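Side-chain contacts in probable chitinase A (Chromobacterium violaceum, PDB 4TX8), which probably hydrolyses chitin as a family 18 endochitinase that also carries a chitin-binding module: residues 107-112 with 411-416; 205-210 with 244-249; 230-235 with 275-280; 318-323 with 345-350; 353-358 with 399-404. All blocks are in the same frame, centred on the assembly; numbering follows the deposited sequence.

Contact 1: 107-112 with 411-416; sequences HALVGY and RPVAAS
Leu-109, on the barrel strand 108-114, reaches outward to Val-413 and Ala-414 on helix 410-417 and so joins the two ends of the (beta/alpha)8 barrel: strand 108-114 opens the eight-stranded ring, while the helix follows strand 393-397, which closes it. Leu-109 CB points toward the helix but stays beyond 5 Å from the side chains of Val-413 and Ala-414. The next atom makes the first touch: Leu-109 CG lies 4.3 Å from Val-413 CG1. A chi1 of -151° carries CG roughly opposite the backbone N and out of the strand toward the helix. The two methyls then divide. CD1 heads for the methyl of Ala-414, with CD1 of Leu-109 and CB of Ala-414 4.5 Å apart, and CD2 turns toward the Val-413 side, reaching that residue's CG1 at 4.5 Å. All of these approaches are loose apolar contacts, and no hydrogen bond crosses the interface. Around these three residues, Trp-133 and Thr-396 also lie against Leu-109, and Val-413 continues on to Val-366 of helix 363-375, so the leucine belongs to the apolar layer between sheet and outer helices. Ala-414 additionally touches Asp-132. The backbone N-H of Leu-109 is hydrogen-bonded to Asp-134 OD2. In the helix, the turn that presents Val-413 and Ala-414 is closed by a hydrogen bond from Ser-416 N to Pro-412 O of 3.0 Å.

Contact 2: 205-210 with 244-249; sequences GILTQY and AKIGPN
Thr-208 and Ile-246 bring their CA atoms to 8.1 Å where the last turns of helices 193-210 and 230-246 meet. These are successive helices in the outer layer of the (beta/alpha)8 barrel, with strand 214-218 between them in the chain. Ile-246 bridges the gap. Its chi1 of -64° sets CG1 beside the backbone N and opposite the carbonyl carbon, and the terminal CD1 then enters a shallow notch on the other helix. One wall of the notch is Leu-207, whose CD2 lies 4.1 Å from Ile-246 CD1; the leucine and isoleucine side chains meet at about a right angle. The other wall is the methyl of Thr-208, with CG2 at 4.2 Å from Ile-246 CD1. Thr-208 thus offers its methyl to the isoleucine, while its OG1 is hydrogen-bonded to Tyr-204 O one turn back. Ile-246 and Lys-245 also rest on Tyr-204, the lysine in a cation-pi contact, and Leu-207 continues inward to Phe-212 and Phe-250. Directly after Ile-246 the backbone leaves the helix at Gly-247, whose phi is +111°. Leu-207 CB completes the notch, 4.2 Å from Ile-246 CD1.

Contact 3: 230-235 with 275-280; sequences PVVSNL and YLPIID
Val-232 wedges its CG1 between Pro-277 and Ile-278, a bump of one helix filling the hollow between consecutive residues of the next. Helices 230-246 and 276-281 are neighbours in the outer layer of the (beta/alpha)8 barrel, linked through strand 251-254; their local axes pass 9.1 Å apart and run nearly parallel, at 11°. At this separation valine, leucine, isoleucine and a proline ring fill the gap. Val-232 CG1, placed opposite its backbone N by a chi1 of 174°, meets Pro-277 CG at 3.6 Å, where it presses on the tip of the pyrrolidine ring, and, on the other wall of the hollow, Ile-278 CG1 at 3.8 Å. The reverse bump is Ile-278. Its side chain slots in between Val-232 and Leu-235, three residues apart on the facing helix: CG1 also lies 3.8 Å from the carbonyl O of Val-232, and CD1 reaches Leu-235 CD2 at 4.0 Å. Pro-277 lies at the partly exposed margin, while Val-232, Ile-278 and Leu-235 are buried. On the deeper side Leu-235 rests on Leu-217 of barrel strand 214-218 and on Leu-190 of a loop. Tyr-275 supplies a floor beneath the isoleucine from within its own segment. Although its CB is directed away from helix 230-246, the ring folds back, touching Leu-217 and Met-254, and offers a face to its near neighbour: Ile-278 CD1 sits over the centre of the Tyr-275 ring, 4.0 Å above its plane.

Contact 4: 318-323 with 345-350; sequences GGSKML and VAFGVP
Ser-320 OG is gripped by two polar partners: a water donates to it at 2.8 Å, and the carbonyl O of Leu-316, one turn earlier in the helix, is its hydrogen-bonded partner on the protein. The same water donates its other hydrogen to Ala-346 O, at 2.9 Å from the water oxygen. The two bonds open at about 113°, close to tetrahedral; through them one molecule links helix and strand, which share no direct hydrogen bond. A chi1 of -59° puts OG beside the serine's own backbone N. From there OG also comes up to the edge of Phe-347, near the ring plane and 3.9 Å from the ring atom CD2 of Phe-347. The segments belong to one beta-alpha-beta crossover of the (beta/alpha)8 barrel: helix 313-325 lies in the chain between the parallel, paired strands 288-292 and 345-350. The local axes of 318-323 and 345-350 approach to 8.5 Å and run roughly antiparallel, at 148°. Beside the water the contact turns apolar. Val-345 sets both methyls astride Leu-323 CB, CG1 and CG2 each 4.1 Å from that atom, and CG1 of Val-345 also meets Leu-323 CD1 at 4.1 Å. Val-345 additionally touches Ile-324, while Leu-323 reaches Val-291 on the preceding strand. Phe-347 CG is set between the backbone N and the carbonyl carbon, and its ring fits among Leu-316 and the residues Ala-369, Leu-370 and Leu-373 of helix 363-375.

Contact 5: 353-358 with 399-404; sequences RSSANS and INWDRR. With MG (magnesium ion), chain C.
Ser-354 sets its CB over one face of the Trp-401 indole, joining the loop after strand 345-350 of the (beta/alpha)8 barrel to the short helix 399-404 that follows the last strand, 393-397. Both elements lie just beyond the strands' C-terminal ends. The CH-pi contact is nearly perpendicular: Ser-354 CB stands 3.6 Å from the centroid of the six-membered ring of Trp-401, only 15° off the ring normal. It is displaced somewhat toward the rim, so that the closest ring atom is CZ3, 3.5 Å from Ser-354 CB. Ser-355 meets the inner end of the same side chain. Its OG comes to Trp-401 at a slant, 3.5 Å from CB and 3.7 Å from CG, and is hydrogen-bonded to Ser-351 OG. The serines thus touch the tryptophan at two places, CB of Ser-354 at the six-membered ring and OG of Ser-355 near the root. The indole is carried to them by a chi1 of -85°, which puts CG beside the backbone N of Trp-401. Trp-401 N is hydrogen-bonded to Ser-398 OG just before the helix. On the side of the loop away from the indole, its backbone curls round a magnesium ion held by Ala-356 O at 2.2 Å and Arg-353 O at 2.5 Å. Three waters, each at 2.5 Å from the magnesium ion, are also bound. One of them bonds weakly to Ser-354 O, which links the metal site to the residue covering the indole; another donates to Asn-357 OD1 at 2.8 Å.

Overall arrangement
All five contacts belong to the (beta/alpha)8 barrel. Contacts 1 and 4 lie between strands and outer helices and are fully buried, contact 1 purely apolar, contact 4 combining apolar packing with a water bridge. Contacts 2 and 3 join neighbouring outer helices and share helix 230-246, its end in contact 2, which is only partly buried, and its start in contact 3, which is buried and more closely interlocked. Contact 5, also partly buried, lies at the loop side and adds an aromatic face and a magnesium ion. It meets contact 1 where Ile-399 N approaches Tyr-112 O, and contact 4 where Pro-350 packs against Ser-355 and Ala-356.

Contact 1: 107-112 with 411-416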
# COMPACT_ATOMS: atom_id res chain seq x y z
N HIS A 107 4.54 8.55 11.87
CA HIS A 107 4.81 7.14 11.68
C HIS A 107 3.51 6.46 11.27
O HIS A 107 2.68 6.13 12.11
CB HIS A 107 5.41 6.53 12.94
CG HIS A 107 6.65 7.21 13.41
ND1 HIS A 107 6.81 7.69 14.69
CD2 HIS A 107 7.79 7.53 12.75
CE1 HIS A 107 8.00 8.26 14.81
NE2 HIS A 107 8.61 8.17 13.64
N ALA A 108 3.35 6.28 9.96
CA ALA A 108 2.06 5.93 9.39
C ALA A 108 1.92 4.45 9.07
O ALA A 108 2.89 3.79 8.69
CB ALA A 108 1.82 6.76 8.14
N LEU A 109 0.70 3.95 9.23
CA LEU A 109 0.31 2.65 8.70
C LEU A 109 -0.55 2.92 7.47
O LEU A 109 -1.63 3.49 7.57
CB LEU A 109 -0.45 1.82 9.73
CG LEU A 109 -0.38 0.28 9.68
CD1 LEU A 109 -1.69 -0.33 10.15
CD2 LEU A 109 0.02 -0.27 8.32
N VAL A 110 -0.04 2.52 6.30
CA VAL A 110 -0.74 2.72 5.04
C VAL A 110 -1.32 1.40 4.57
O VAL A 110 -0.63 0.38 4.57
CB VAL A 110 0.21 3.28 3.96
CG1 VAL A 110 -0.52 3.44 2.63
CG2 VAL A 110 0.82 4.61 4.41
N GLY A 111 -2.59 1.40 4.16
CA GLY A 111 -3.22 0.19 3.69
C GLY A 111 -4.18 0.42 2.54
O GLY A 111 -4.75 1.50 2.39
N TYR A 112 -4.37 -0.62 1.72
CA TYR A 112 -5.28 -0.54 0.58
C TYR A 112 -6.66 -1.08 0.94
O TYR A 112 -6.79 -2.16 1.52
CB TYR A 112 -4.72 -1.31 -0.62
CG TYR A 112 -3.54 -0.64 -1.28
CD1 TYR A 112 -2.26 -0.74 -0.74
CD2 TYR A 112 -3.71 0.11 -2.44
CE1 TYR A 112 -1.18 -0.11 -1.34
CE2 TYR A 112 -2.64 0.74 -3.05
CZ TYR A 112 -1.38 0.62 -2.49
OH TYR A 112 -0.31 1.25 -3.10
N ARG A 411 -3.04 -4.46 14.13
CA ARG A 411 -2.99 -4.23 15.57
C ARG A 411 -1.56 -4.18 16.11
O ARG A 411 -1.18 -3.19 16.74
CB ARG A 411 -3.82 -5.28 16.33
CG ARG A 411 -5.31 -5.03 16.32
CD ARG A 411 -6.07 -6.15 17.02
NE ARG A 411 -7.51 -5.91 17.01
CZ ARG A 411 -8.42 -6.81 17.37
NH1 ARG A 411 -8.05 -8.02 17.78
NH2 ARG A 411 -9.72 -6.50 17.33
N PRO A 412 -0.74 -5.22 15.87
CA PRO A 412 0.60 -5.10 16.45
C PRO A 412 1.49 -4.09 15.73
O PRO A 412 2.34 -3.46 16.37
CB PRO A 412 1.17 -6.51 16.33
CG PRO A 412 0.44 -7.12 15.18
CD PRO A 412 -0.94 -6.54 15.23
N VAL A 413 1.31 -3.92 14.42
CA VAL A 413 2.17 -3.01 13.67
C VAL A 413 1.87 -1.55 14.01
O VAL A 413 2.80 -0.75 14.16
CB VAL A 413 2.05 -3.25 12.15
CG1 VAL A 413 2.74 -2.14 11.37
CG2 VAL A 413 2.64 -4.61 11.79
N ALA A 414 0.60 -1.20 14.15
CA ALA A 414 0.24 0.15 14.59
C ALA A 414 0.80 0.43 15.98
O ALA A 414 1.25 1.53 16.25
CB ALA A 414 -1.27 0.35 14.58
N ALA A 415 0.77 -0.58 16.85
CA ALA A 415 1.33 -0.44 18.19
C ALA A 415 2.83 -0.16 18.13
O ALA A 415 3.34 0.67 18.88
CB ALA A 415 1.06 -1.69 19.01
N SER A 416 3.52 -0.84 17.22
CA SER A 416 4.96 -0.63 17.03
C SER A 416 5.25 0.78 16.52
O SER A 416 6.14 1.45 17.03
CB SER A 416 5.53 -1.67 16.07
OG SER A 416 5.42 -2.98 16.60

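Contact 2: 205-210 with 244-249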
# COMPACT_ATOMS: atom_id res chain seq x y z
N GLY A 205 -11.46 15.93 -11.82
CA GLY A 205 -12.89 15.79 -11.62
C GLY A 205 -13.23 14.80 -10.52
O GLY A 205 -14.12 15.05 -9.70
N ILE A 206 -12.51 13.68 -10.48
CA ILE A 206 -12.76 12.65 -9.49
C ILE A 206 -12.38 13.12 -8.09
O ILE A 206 -13.18 13.02 -7.15
CB ILE A 206 -11.99 11.35 -9.81
CG1 ILE A 206 -12.48 10.77 -11.15
CG2 ILE A 206 -12.16 10.34 -8.69
CD1 ILE A 206 -11.64 9.61 -11.65
N LEU A 207 -11.17 13.66 -7.96
CA LEU A 207 -10.67 14.12 -6.67
C LEU A 207 -11.56 15.21 -6.07
O LEU A 207 -11.89 15.17 -4.89
CB LEU A 207 -9.23 14.63 -6.81
CG LEU A 207 -8.08 13.67 -6.50
CD1 LEU A 207 -8.32 12.29 -7.09
CD2 LEU A 207 -6.77 14.25 -7.01
N THR A 208 -11.95 16.18 -6.89
CA THR A 208 -12.76 17.29 -6.42
C THR A 208 -14.18 16.84 -6.06
O THR A 208 -14.79 17.38 -5.13
CB THR A 208 -12.84 18.43 -7.46
OG1 THR A 208 -13.33 17.92 -8.70
CG2 THR A 208 -11.47 19.05 -7.68
N GLN A 209 -14.69 15.85 -6.78
CA GLN A 209 -16.03 15.33 -6.51
C GLN A 209 -16.10 14.55 -5.21
O GLN A 209 -16.99 14.76 -4.39
CB GLN A 209 -16.51 14.45 -7.66
CG GLN A 209 -17.91 13.89 -7.46
CD GLN A 209 -18.29 12.85 -8.50
OE1 GLN A 209 -17.55 12.59 -9.44
NE2 GLN A 209 -19.46 12.24 -8.32
N TYR A 210 -15.15 13.64 -5.01
CA TYR A 210 -15.21 12.75 -3.85
C TYR A 210 -14.45 13.29 -2.64
O TYR A 210 -14.75 12.93 -1.51
CB TYR A 210 -14.68 11.36 -4.23
CG TYR A 210 -15.64 10.59 -5.11
CD1 TYR A 210 -15.61 10.71 -6.49
CD2 TYR A 210 -16.60 9.76 -4.54
CE1 TYR A 210 -16.50 10.02 -7.29
CE2 TYR A 210 -17.50 9.06 -5.33
CZ TYR A 210 -17.44 9.19 -6.71
OH TYR A 210 -18.33 8.50 -7.49
N ALA A 244 -0.96 21.03 -9.53
CA ALA A 244 -1.08 22.48 -9.72
C ALA A 244 -2.54 22.91 -9.64
O ALA A 244 -2.86 23.95 -9.07
CB ALA A 244 -0.46 22.90 -11.04
N LYS A 245 -3.42 22.10 -10.21
CA LYS A 245 -4.85 22.39 -10.20
C LYS A 245 -5.47 22.16 -8.82
O LYS A 245 -6.40 22.85 -8.43
CB LYS A 245 -5.57 21.54 -11.26
CG LYS A 245 -5.16 21.84 -12.69
CD LYS A 245 -5.79 20.87 -13.68
CE LYS A 245 -7.26 21.18 -13.95
NZ LYS A 245 -7.43 22.36 -14.85
N ILE A 246 -4.94 21.18 -8.09
CA ILE A 246 -5.49 20.80 -6.79
C ILE A 246 -4.97 21.68 -5.64
O ILE A 246 -5.74 22.09 -4.76
CB ILE A 246 -5.16 19.33 -6.45
CG1 ILE A 246 -5.84 18.38 -7.45
CG2 ILE A 246 -5.59 18.99 -5.03
CD1 ILE A 246 -7.34 18.30 -7.29
N GLY A 247 -3.67 21.97 -5.65
CA GLY A 247 -3.07 22.78 -4.60
C GLY A 247 -2.13 21.99 -3.70
O GLY A 247 -2.02 20.77 -3.83
N PRO A 248 -1.45 22.69 -2.78
CA PRO A 248 -0.41 22.10 -1.93
C PRO A 248 -0.89 21.05 -0.92
O PRO A 248 -0.04 20.46 -0.25
CB PRO A 248 0.18 23.32 -1.21
CG PRO A 248 -0.86 24.39 -1.31
CD PRO A 248 -1.56 24.15 -2.60
N ASN A 249 -2.19 20.82 -0.80
CA ASN A 249 -2.68 19.72 0.04
C ASN A 249 -2.58 18.38 -0.67
O ASN A 249 -2.83 17.33 -0.07
CB ASN A 249 -4.12 19.96 0.49
CG ASN A 249 -4.26 21.13 1.44
OD1 ASN A 249 -3.31 21.53 2.10
ND2 ASN A 249 -5.47 21.67 1.52

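Contact 3: 230-235 with 275-280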
# COMPACT_ATOMS: atom_id res chain seq x y z
N PRO A 230 7.91 6.90 -23.39
CA PRO A 230 7.29 8.23 -23.26
C PRO A 230 6.49 8.40 -21.96
O PRO A 230 6.41 9.51 -21.45
CB PRO A 230 6.36 8.28 -24.48
CG PRO A 230 7.02 7.42 -25.48
CD PRO A 230 7.63 6.29 -24.70
N VAL A 231 5.92 7.31 -21.44
CA VAL A 231 5.11 7.37 -20.24
C VAL A 231 5.91 7.88 -19.03
O VAL A 231 5.36 8.55 -18.16
CB VAL A 231 4.49 5.99 -19.91
CG1 VAL A 231 5.57 4.92 -19.82
CG2 VAL A 231 3.67 6.04 -18.62
N VAL A 232 7.20 7.59 -19.01
CA VAL A 232 8.07 8.00 -17.91
C VAL A 232 8.08 9.52 -17.73
O VAL A 232 7.88 10.02 -16.63
CB VAL A 232 9.51 7.50 -18.12
CG1 VAL A 232 10.43 8.05 -17.04
CG2 VAL A 232 9.55 5.98 -18.14
N SER A 233 8.28 10.24 -18.83
CA SER A 233 8.27 11.70 -18.80
C SER A 233 6.85 12.25 -18.65
O SER A 233 6.62 13.20 -17.90
CB SER A 233 8.90 12.28 -20.07
OG SER A 233 10.28 11.99 -20.12
N ASN A 234 5.91 11.66 -19.37
CA ASN A 234 4.54 12.16 -19.39
C ASN A 234 3.83 12.00 -18.06
O ASN A 234 2.98 12.81 -17.71
CB ASN A 234 3.74 11.48 -20.50
CG ASN A 234 4.25 11.84 -21.89
OD1 ASN A 234 4.93 12.85 -22.07
ND2 ASN A 234 3.90 11.02 -22.87
N LEU A 235 4.17 10.95 -17.31
CA LEU A 235 3.55 10.72 -16.01
C LEU A 235 3.94 11.80 -15.01
O LEU A 235 3.10 12.30 -14.27
CB LEU A 235 3.92 9.33 -15.47
CG LEU A 235 3.32 8.93 -14.12
CD1 LEU A 235 1.81 9.03 -14.14
CD2 LEU A 235 3.76 7.52 -13.74
N TYR A 275 11.58 3.21 -12.89
CA TYR A 275 10.80 4.15 -12.10
C TYR A 275 11.63 5.31 -11.54
O TYR A 275 11.07 6.30 -11.07
CB TYR A 275 10.11 3.43 -10.94
CG TYR A 275 8.67 3.81 -10.74
CD1 TYR A 275 8.31 4.89 -9.95
CD2 TYR A 275 7.65 3.07 -11.34
CE1 TYR A 275 6.98 5.24 -9.77
CE2 TYR A 275 6.33 3.40 -11.17
CZ TYR A 275 5.99 4.49 -10.38
OH TYR A 275 4.67 4.82 -10.21
N LEU A 276 12.95 5.18 -11.59
CA LEU A 276 13.83 6.14 -10.92
C LEU A 276 13.69 7.59 -11.44
O LEU A 276 13.68 8.52 -10.64
CB LEU A 276 15.29 5.68 -11.02
CG LEU A 276 15.61 4.36 -10.30
CD1 LEU A 276 17.02 3.89 -10.62
CD2 LEU A 276 15.43 4.49 -8.79
N PRO A 277 13.60 7.79 -12.77
CA PRO A 277 13.39 9.19 -13.17
C PRO A 277 12.00 9.73 -12.81
O PRO A 277 11.82 10.94 -12.71
CB PRO A 277 13.60 9.17 -14.69
CG PRO A 277 13.43 7.75 -15.09
CD PRO A 277 13.88 6.93 -13.93
N ILE A 278 11.02 8.84 -12.62
CA ILE A 278 9.69 9.26 -12.19
C ILE A 278 9.76 9.78 -10.75
O ILE A 278 9.22 10.85 -10.44
CB ILE A 278 8.67 8.11 -12.28
CG1 ILE A 278 8.52 7.65 -13.73
CG2 ILE A 278 7.33 8.53 -11.70
CD1 ILE A 278 7.64 6.42 -13.90
N ILE A 279 10.42 9.03 -9.88
CA ILE A 279 10.67 9.45 -8.51
C ILE A 279 11.45 10.76 -8.47
O ILE A 279 11.11 11.68 -7.74
CB ILE A 279 11.45 8.38 -7.72
CG1 ILE A 279 10.68 7.07 -7.68
CG2 ILE A 279 11.75 8.88 -6.31
CD1 ILE A 279 11.51 5.89 -7.22
N ASP A 280 12.51 10.82 -9.28
CA ASP A 280 13.39 11.99 -9.29
C ASP A 280 12.63 13.24 -9.74
O ASP A 280 12.77 14.30 -9.13
CB ASP A 280 14.60 11.74 -10.19
CG ASP A 280 15.57 12.91 -10.20
OD1 ASP A 280 15.86 13.45 -9.11
OD2 ASP A 280 16.02 13.29 -11.30

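Contact 4: 318-323 with 345-350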
# COMPACT_ATOMS: atom_id res chain seq x y z
N GLY A 318 17.36 -2.53 4.19
CA GLY A 318 18.23 -2.28 3.05
C GLY A 318 17.56 -1.52 1.93
O GLY A 318 18.12 -0.56 1.40
N GLY A 319 16.35 -1.95 1.56
CA GLY A 319 15.59 -1.27 0.53
C GLY A 319 15.33 0.18 0.91
O GLY A 319 15.42 1.08 0.08
N SER A 320 15.01 0.39 2.18
CA SER A 320 14.73 1.73 2.67
C SER A 320 15.99 2.59 2.71
O SER A 320 15.95 3.78 2.40
CB SER A 320 14.08 1.66 4.06
OG SER A 320 12.88 0.91 4.00
N LYS A 321 17.12 1.99 3.09
CA LYS A 321 18.40 2.71 3.09
C LYS A 321 18.75 3.22 1.70
O LYS A 321 19.17 4.36 1.55
CB LYS A 321 19.53 1.83 3.62
CG LYS A 321 19.62 1.76 5.13
CD LYS A 321 20.77 0.88 5.56
CE LYS A 321 22.10 1.42 5.08
NZ LYS A 321 23.24 0.57 5.53
N MET A 322 18.58 2.37 0.69
CA MET A 322 18.91 2.75 -0.68
C MET A 322 18.13 3.98 -1.12
O MET A 322 18.67 4.86 -1.78
CB MET A 322 18.65 1.58 -1.63
CG MET A 322 19.61 0.42 -1.45
SD MET A 322 19.33 -0.92 -2.62
CE MET A 322 19.71 -0.09 -4.17
N LEU A 323 16.86 4.06 -0.72
CA LEU A 323 16.02 5.19 -1.10
C LEU A 323 16.40 6.46 -0.34
O LEU A 323 16.22 7.56 -0.85
CB LEU A 323 14.54 4.86 -0.86
CG LEU A 323 13.92 3.95 -1.92
CD1 LEU A 323 12.56 3.45 -1.47
CD2 LEU A 323 13.80 4.69 -3.24
N VAL A 345 9.80 7.98 2.90
CA VAL A 345 10.08 6.58 2.63
C VAL A 345 9.39 5.65 3.63
O VAL A 345 9.45 5.86 4.85
CB VAL A 345 11.60 6.30 2.64
CG1 VAL A 345 11.88 4.84 2.30
CG2 VAL A 345 12.31 7.22 1.64
N ALA A 346 8.73 4.63 3.10
CA ALA A 346 8.14 3.57 3.90
C ALA A 346 8.39 2.25 3.18
O ALA A 346 8.86 2.26 2.04
CB ALA A 346 6.65 3.82 4.10
N PHE A 347 8.10 1.12 3.82
CA PHE A 347 8.23 -0.15 3.11
C PHE A 347 6.91 -0.90 3.03
O PHE A 347 6.12 -0.91 3.97
CB PHE A 347 9.33 -1.02 3.74
CG PHE A 347 9.18 -1.28 5.22
CD1 PHE A 347 8.30 -2.25 5.69
CD2 PHE A 347 9.97 -0.61 6.13
CE1 PHE A 347 8.18 -2.51 7.04
CE2 PHE A 347 9.86 -0.86 7.49
CZ PHE A 347 8.97 -1.81 7.95
N GLY A 348 6.68 -1.53 1.88
CA GLY A 348 5.45 -2.27 1.62
C GLY A 348 5.62 -3.77 1.73
O GLY A 348 6.54 -4.36 1.16
N VAL A 349 4.71 -4.40 2.47
CA VAL A 349 4.76 -5.83 2.74
C VAL A 349 3.36 -6.45 2.59
O VAL A 349 2.37 -5.72 2.57
CB VAL A 349 5.29 -6.11 4.17
CG1 VAL A 349 6.75 -5.68 4.30
CG2 VAL A 349 4.42 -5.38 5.19
N PRO A 350 3.27 -7.78 2.45
CA PRO A 350 1.95 -8.42 2.46
C PRO A 350 1.37 -8.43 3.87
O PRO A 350 2.14 -8.54 4.83
CB PRO A 350 2.25 -9.85 1.98
CG PRO A 350 3.59 -9.77 1.31
CD PRO A 350 4.34 -8.72 2.07
O HOH W 1 11.47 1.16 1.65

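Contact 5: 353-358 with 399-404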
# COMPACT_ATOMS: atom_id res chain seq x y z
N ARG A 353 -0.57 -14.32 4.52
CA ARG A 353 -0.26 -15.33 3.52
C ARG A 353 -1.12 -15.26 2.25
O ARG A 353 -0.68 -15.67 1.18
CB ARG A 353 -0.39 -16.73 4.14
CG ARG A 353 0.70 -17.04 5.16
CD ARG A 353 1.93 -17.61 4.48
NE ARG A 353 3.12 -17.53 5.33
CZ ARG A 353 4.28 -18.11 5.04
NH1 ARG A 353 4.41 -18.82 3.92
NH2 ARG A 353 5.31 -17.98 5.86
N SER A 354 -2.33 -14.73 2.37
CA SER A 354 -3.22 -14.66 1.21
C SER A 354 -3.00 -13.38 0.40
O SER A 354 -3.63 -13.20 -0.64
CB SER A 354 -4.68 -14.74 1.65
OG SER A 354 -4.94 -15.96 2.32
N SER A 355 -2.11 -12.52 0.87
CA SER A 355 -1.95 -11.19 0.28
C SER A 355 -0.94 -11.14 -0.87
O SER A 355 -0.87 -10.15 -1.60
CB SER A 355 -1.55 -10.19 1.36
OG SER A 355 -2.53 -10.10 2.38
N ALA A 356 -0.15 -12.20 -1.01
CA ALA A 356 0.92 -12.22 -2.01
C ALA A 356 1.40 -13.65 -2.23
O ALA A 356 0.92 -14.57 -1.58
CB ALA A 356 2.07 -11.33 -1.58
N ASN A 357 2.35 -13.82 -3.15
CA ASN A 357 2.90 -15.14 -3.44
C ASN A 357 4.21 -15.40 -2.70
O ASN A 357 4.59 -16.55 -2.48
CB ASN A 357 3.11 -15.31 -4.94
CG ASN A 357 1.85 -15.05 -5.74
OD1 ASN A 357 0.79 -15.61 -5.45
ND2 ASN A 357 1.95 -14.18 -6.74
N SER A 358 4.90 -14.33 -2.33
CA SER A 358 6.16 -14.43 -1.60
C SER A 358 6.46 -13.11 -0.91
O SER A 358 5.91 -12.08 -1.28
CB SER A 358 7.30 -14.82 -2.53
OG SER A 358 7.61 -13.76 -3.42
N ILE A 399 -5.90 -3.64 3.71
CA ILE A 399 -6.84 -3.41 4.80
C ILE A 399 -7.87 -4.55 4.87
O ILE A 399 -8.18 -5.06 5.94
CB ILE A 399 -7.56 -2.05 4.64
CG1 ILE A 399 -6.54 -0.91 4.75
CG2 ILE A 399 -8.67 -1.90 5.66
CD1 ILE A 399 -7.15 0.47 4.74
N ASN A 400 -8.39 -4.95 3.71
CA ASN A 400 -9.40 -6.01 3.65
C ASN A 400 -8.87 -7.37 4.08
O ASN A 400 -9.54 -8.09 4.82
CB ASN A 400 -9.98 -6.10 2.24
CG ASN A 400 -10.85 -4.91 1.90
OD1 ASN A 400 -10.40 -3.77 1.93
ND2 ASN A 400 -12.12 -5.17 1.58
N TRP A 401 -7.68 -7.74 3.61
CA TRP A 401 -7.11 -9.01 4.01
C TRP A 401 -6.78 -9.00 5.50
O TRP A 401 -6.96 -10.00 6.18
CB TRP A 401 -5.87 -9.36 3.18
CG TRP A 401 -6.22 -10.03 1.90
CD1 TRP A 401 -6.01 -9.56 0.64
CD2 TRP A 401 -6.86 -11.31 1.75
NE1 TRP A 401 -6.48 -10.46 -0.29
CE2 TRP A 401 -7.00 -11.54 0.37
CE3 TRP A 401 -7.32 -12.27 2.65
CZ2 TRP A 401 -7.59 -12.70 -0.13
CZ3 TRP A 401 -7.90 -13.43 2.15
CH2 TRP A 401 -8.03 -13.63 0.77
N ASP A 402 -6.31 -7.86 5.99
CA ASP A 402 -6.02 -7.72 7.42
C ASP A 402 -7.29 -7.88 8.25
O ASP A 402 -7.29 -8.55 9.28
CB ASP A 402 -5.36 -6.38 7.71
CG ASP A 402 -5.26 -6.10 9.20
OD1 ASP A 402 -4.38 -6.71 9.86
OD2 ASP A 402 -6.05 -5.29 9.72
N ARG A 403 -8.37 -7.26 7.78
CA ARG A 403 -9.67 -7.35 8.44
C ARG A 403 -10.19 -8.79 8.45
O ARG A 403 -10.65 -9.29 9.48
CB ARG A 403 -10.68 -6.43 7.75
CG ARG A 403 -12.12 -6.53 8.24
CD ARG A 403 -12.99 -5.53 7.47
NE ARG A 403 -14.41 -5.64 7.77
CZ ARG A 403 -15.28 -6.33 7.03
NH1 ARG A 403 -14.86 -6.99 5.96
NH2 ARG A 403 -16.56 -6.36 7.37
N ARG A 404 -10.12 -9.44 7.29
CA ARG A 404 -10.58 -10.82 7.15
C ARG A 404 -9.79 -11.75 8.07
O ARG A 404 -10.34 -12.70 8.63
CB ARG A 404 -10.46 -11.26 5.69
CG ARG A 404 -10.75 -12.73 5.42
CD ARG A 404 -12.10 -13.17 5.99
NE ARG A 404 -13.22 -12.36 5.52
CZ ARG A 404 -14.48 -12.57 5.88
NH1 ARG A 404 -14.78 -13.55 6.72
NH2 ARG A 404 -15.45 -11.79 5.41
MG MG C . -0.31 -16.40 -1.17
O HOH W 2 -2.03 -15.04 -2.41
O HOH W 3 0.38 -17.45 -3.37
O HOH W 4 1.23 -18.25 -0.37